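Side-chain contacts in inorganic pyrophosphatase (Shewanella sp. AS-11, PDB 6LL8), which probably hydrolyses inorganic diphosphate to two phosphates with the help of divalent metal ions, as a family II pyrophosphatase: residues A[116-119]-A[120-123]; A[134-137]-A[138-142]. One frame throughout, in Å; residues are numbered along the deposited sequence. Where two conformers were deposited one is given.

Contact 1 of 2, residues A[116-119]-A[120-123]; sequences CSNT and VIKM. Unlike the reference sequence in segment 116-119: S117 (reference Arg).
I121 N, K122 N and M123 N donate to S117 O, N118 O and T119 O in three successive i to i+4 bonds, the first 2.9 Å between I121 N and S117 O, in the first two turns of helix 117-128. C116 is the N-cap, its sulfur accepting a weak capping bond from N118 N, 3.4 Å to C116 SG. The side chains of N118 and I121 run alongside each other in the same direction, with the amide oxygen OD1 of N118 4.0 Å from the terminal methyl CD1 of I121. This oxygen is buried and has no polar partner, whereas N118 ND2 is bonded to D15. I121 CG1 lies beside its own backbone N (chi1 -64°), which brings it 3.5 Å from S117 O. M123 is extended beyond CG, and that CG lies 3.5 Å from T119 O. The T119 hydroxyl bonds D160, and K122 forms a salt bridge with D126. The arrangement is a capped helix N-terminus at the metal site of a DHH phosphoesterase, where S117, which differs from the reference sequence, gives its N to D15, bonds D73 through OG, and with N118 forms a second shell behind these two magnesium ligands.

Contact 2 of 2, residues A[134-137]-A[138-142]; sequences ANIA and GIMMC
The opening turns of helix 134-147, in the DHH domain, bring I136 and M140 together one turn apart on the same helix. G138 N, I139 N, M140 N and M141 N bond the carbonyls of A134, N135, I136 and A137 in turn; the bond from M140 N to I136 O, 3.0 Å long, is the straightest, with an angle of 167° at the hydrogen. Above it the two side chains meet at a slant, the branch methyl CG2 of I136 meeting M140 SD at 3.7 Å. M140 CG stands beside its own backbone N (chi1 -68°), which places it 3.2 Å from I136 O, before the chain bends at its last torsion. I139 holds CG1 between its backbone N and carbonyl carbon (chi1 69°), 3.4 Å from I136 O. At the start, I136 N also bonds N135 OD1, from above the amide plane. With an alanine at M140, I136 CG2 would probably lose its sulfur neighbour and a gap open against helix 117-128. That helix meets M140 and I136 through I121 and Y125, L167 of helix 158-171 packs on A137 and M140, and I49 and F53 of helix 44-53 cover I139 and C142.

Overall arrangement
Contacts 1 and 2 lie on consecutive helices, 117-128 and 134-147, with centres about 12 Å apart, and touch through one side chain of contact 2, M140. It sets its CG 3.4 Å from N118 OD1, while its methyl CE lies 4.0 Å from I121 CG2, closing over the N118-I121 pair. Contact 1 is the one at the active site: the S117 side chain is about 4 Å from a bound magnesium ion and about 6 Å from imidodiphosphate at nearest approach. Contact 2 stands further back, with the M140 side chain about 12 Å from a bound magnesium ion and about 14 Å from imidodiphosphate. M140 packs on N118, whose ND2 in turn bonds the metal ligand D15.

Contact 1 of 2, residues A[116-119]-A[120-123]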
loop_
_atom_site.group_PDB
_atom_site.type_symbol
_atom_site.label_atom_id
_atom_site.label_comp_id
_atom_site.label_asym_id
_atom_site.label_seq_id
_atom_site.Cartn_x
_atom_site.Cartn_y
_atom_site.Cartn_z
ATOM N N CYS A 116 5.425 -8.008 1.324
ATOM C CA CYS A 116 4.898 -7.083 2.338
ATOM C C CYS A 116 6.040 -6.415 3.095
ATOM O O CYS A 116 7.008 -7.106 3.451
ATOM C CB CYS A 116 3.976 -7.843 3.263
ATOM S SG CYS A 116 3.159 -6.801 4.482
ATOM N N SER A 117 5.906 -5.130 3.415
ATOM C CA SER A 117 6.926 -4.481 4.247
ATOM C C SER A 117 7.048 -5.186 5.584
ATOM O O SER A 117 8.149 -5.251 6.159
ATOM C CB SER A 117 6.607 -3.024 4.499
ATOM O OG SER A 117 6.539 -2.250 3.325
ATOM N N ASN A 118 5.957 -5.684 6.134
ATOM C CA ASN A 118 5.983 -6.343 7.456
ATOM C C ASN A 118 6.767 -7.645 7.410
ATOM O O ASN A 118 7.252 -8.053 8.478
ATOM C CB ASN A 118 4.580 -6.517 8.043
ATOM C CG ASN A 118 4.087 -5.284 8.764
ATOM O OD1 ASN A 118 4.387 -5.140 9.956
ATOM N ND2 ASN A 118 3.440 -4.354 8.070
ATOM N N THR A 119 6.925 -8.269 6.251
ATOM C CA THR A 119 7.838 -9.436 6.125
ATOM C C THR A 119 9.258 -8.978 6.427
ATOM O O THR A 119 10.030 -9.687 7.119
ATOM C CB THR A 119 7.685 -10.079 4.762
ATOM O OG1 THR A 119 6.325 -10.504 4.666
ATOM C CG2 THR A 119 8.629 -11.233 4.539
ATOM N N VAL A 120 9.636 -7.826 5.892
ATOM C CA VAL A 120 10.984 -7.268 6.136
ATOM C C VAL A 120 11.097 -6.829 7.601
ATOM O O VAL A 120 12.130 -7.045 8.239
ATOM C CB VAL A 120 11.279 -6.116 5.175
ATOM C CG1 VAL A 120 12.738 -5.686 5.343
ATOM C CG2 VAL A 120 11.004 -6.495 3.735
ATOM N N ILE A 121 10.068 -6.216 8.180
ATOM C CA ILE A 121 10.136 -5.841 9.599
ATOM C C ILE A 121 10.317 -7.095 10.448
ATOM O O ILE A 121 11.075 -7.044 11.410
ATOM C CB ILE A 121 8.903 -5.005 9.974
ATOM C CG1 ILE A 121 8.898 -3.693 9.189
ATOM C CG2 ILE A 121 8.866 -4.755 11.464
ATOM C CD1 ILE A 121 7.610 -2.901 9.294
ATOM N N LYS A 122 9.698 -8.211 10.106
ATOM C CA LYS A 122 9.929 -9.453 10.879
ATOM C C LYS A 122 11.405 -9.818 10.788
ATOM O O LYS A 122 11.987 -10.237 11.801
ATOM C CB LYS A 122 8.993 -10.543 10.372
ATOM C CG LYS A 122 8.762 -11.671 11.340
ATOM C CD LYS A 122 9.771 -12.687 11.410
ATOM C CE LYS A 122 9.317 -13.793 12.374
ATOM N NZ LYS A 122 10.349 -14.823 12.361
ATOM N N MET A 123 12.013 -9.675 9.626
ATOM C CA MET A 123 13.469 -9.938 9.482
ATOM C C MET A 123 14.262 -9.021 10.410
ATOM O O MET A 123 15.297 -9.452 10.938
ATOM C CB MET A 123 13.951 -9.703 8.049
ATOM C CG MET A 123 13.422 -10.697 7.060
ATOM S SD MET A 123 13.851 -10.100 5.390
ATOM C CE MET A 123 13.048 -11.336 4.374
#

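Contact 2 of 2, residues A[134-137]-A[138-142]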
loop_
_atom_site.group_PDB
_atom_site.type_symbol
_atom_site.label_atom_id
_atom_site.label_comp_id
_atom_site.label_asym_id
_atom_site.label_seq_id
_atom_site.Cartn_x
_atom_site.Cartn_y
_atom_site.Cartn_z
ATOM N N ALA A 134 2.347 -11.073 21.018
ATOM C CA ALA A 134 1.204 -11.682 20.342
ATOM C C ALA A 134 0.387 -10.655 19.563
ATOM O O ALA A 134 -0.039 -10.944 18.430
ATOM C CB ALA A 134 0.333 -12.455 21.295
ATOM N N ASN A 135 0.115 -9.518 20.154
ATOM C CA ASN A 135 -0.743 -8.512 19.498
ATOM C C ASN A 135 -0.057 -7.947 18.254
ATOM O O ASN A 135 -0.681 -7.788 17.210
ATOM C CB ASN A 135 -1.240 -7.464 20.503
ATOM C CG ASN A 135 -0.160 -6.645 21.217
ATOM O OD1 ASN A 135 1.041 -6.933 21.170
ATOM N ND2 ASN A 135 -0.591 -5.669 22.003
ATOM N N ILE A 136 1.209 -7.588 18.388
ATOM C CA ILE A 136 2.013 -7.093 17.250
ATOM C C ILE A 136 2.081 -8.187 16.180
ATOM O O ILE A 136 1.919 -7.894 14.981
ATOM C CB ILE A 136 3.427 -6.689 17.691
ATOM C CG1 ILE A 136 3.390 -5.535 18.690
ATOM C CG2 ILE A 136 4.310 -6.411 16.485
ATOM C CD1 ILE A 136 3.129 -4.236 18.075
ATOM N N ALA A 137 2.300 -9.420 16.586
ATOM C CA ALA A 137 2.378 -10.500 15.589
ATOM C C ALA A 137 1.075 -10.580 14.793
ATOM O O ALA A 137 1.113 -10.824 13.575
ATOM C CB ALA A 137 2.683 -11.834 16.247
ATOM N N GLY A 138 -0.046 -10.395 15.468
ATOM C CA GLY A 138 -1.330 -10.494 14.784
ATOM C C GLY A 138 -1.474 -9.441 13.704
ATOM O O GLY A 138 -1.947 -9.741 12.616
ATOM N N ILE A 139 -1.147 -8.188 14.031
ATOM C CA ILE A 139 -1.339 -7.124 13.027
ATOM C C ILE A 139 -0.311 -7.300 11.911
ATOM O O ILE A 139 -0.636 -7.001 10.746
ATOM C CB ILE A 139 -1.377 -5.720 13.639
ATOM C CG1 ILE A 139 -0.036 -5.249 14.199
ATOM C CG2 ILE A 139 -2.498 -5.621 14.659
ATOM C CD1 ILE A 139 -0.036 -3.802 14.630
ATOM N N MET A 140 0.899 -7.742 12.201
ATOM C CA MET A 140 1.891 -7.998 11.150
ATOM C C MET A 140 1.402 -9.102 10.212
ATOM O O MET A 140 1.495 -8.992 8.990
ATOM C CB MET A 140 3.232 -8.371 11.767
ATOM C CG MET A 140 3.928 -7.244 12.531
ATOM S SD MET A 140 5.469 -7.760 13.289
ATOM C CE MET A 140 6.498 -7.974 11.847
ATOM N N MET A 141 0.873 -10.160 10.807
ATOM C CA MET A 141 0.308 -11.277 10.042
ATOM C C MET A 141 -0.781 -10.767 9.101
ATOM O O MET A 141 -0.807 -11.119 7.912
ATOM C CB MET A 141 -0.248 -12.293 11.025
ATOM C CG MET A 141 -0.864 -13.526 10.370
ATOM S SD MET A 141 -2.105 -14.356 11.387
ATOM C CE MET A 141 -3.389 -13.114 11.337
ATOM N N CYS A 142 -1.686 -9.957 9.640
ATOM C CA CYS A 142 -2.792 -9.423 8.819
ATOM C C CYS A 142 -2.229 -8.578 7.683
ATOM O O CYS A 142 -2.727 -8.657 6.540
ATOM C CB CYS A 142 -3.763 -8.605 9.644
ATOM S SG CYS A 142 -4.781 -9.577 10.757
#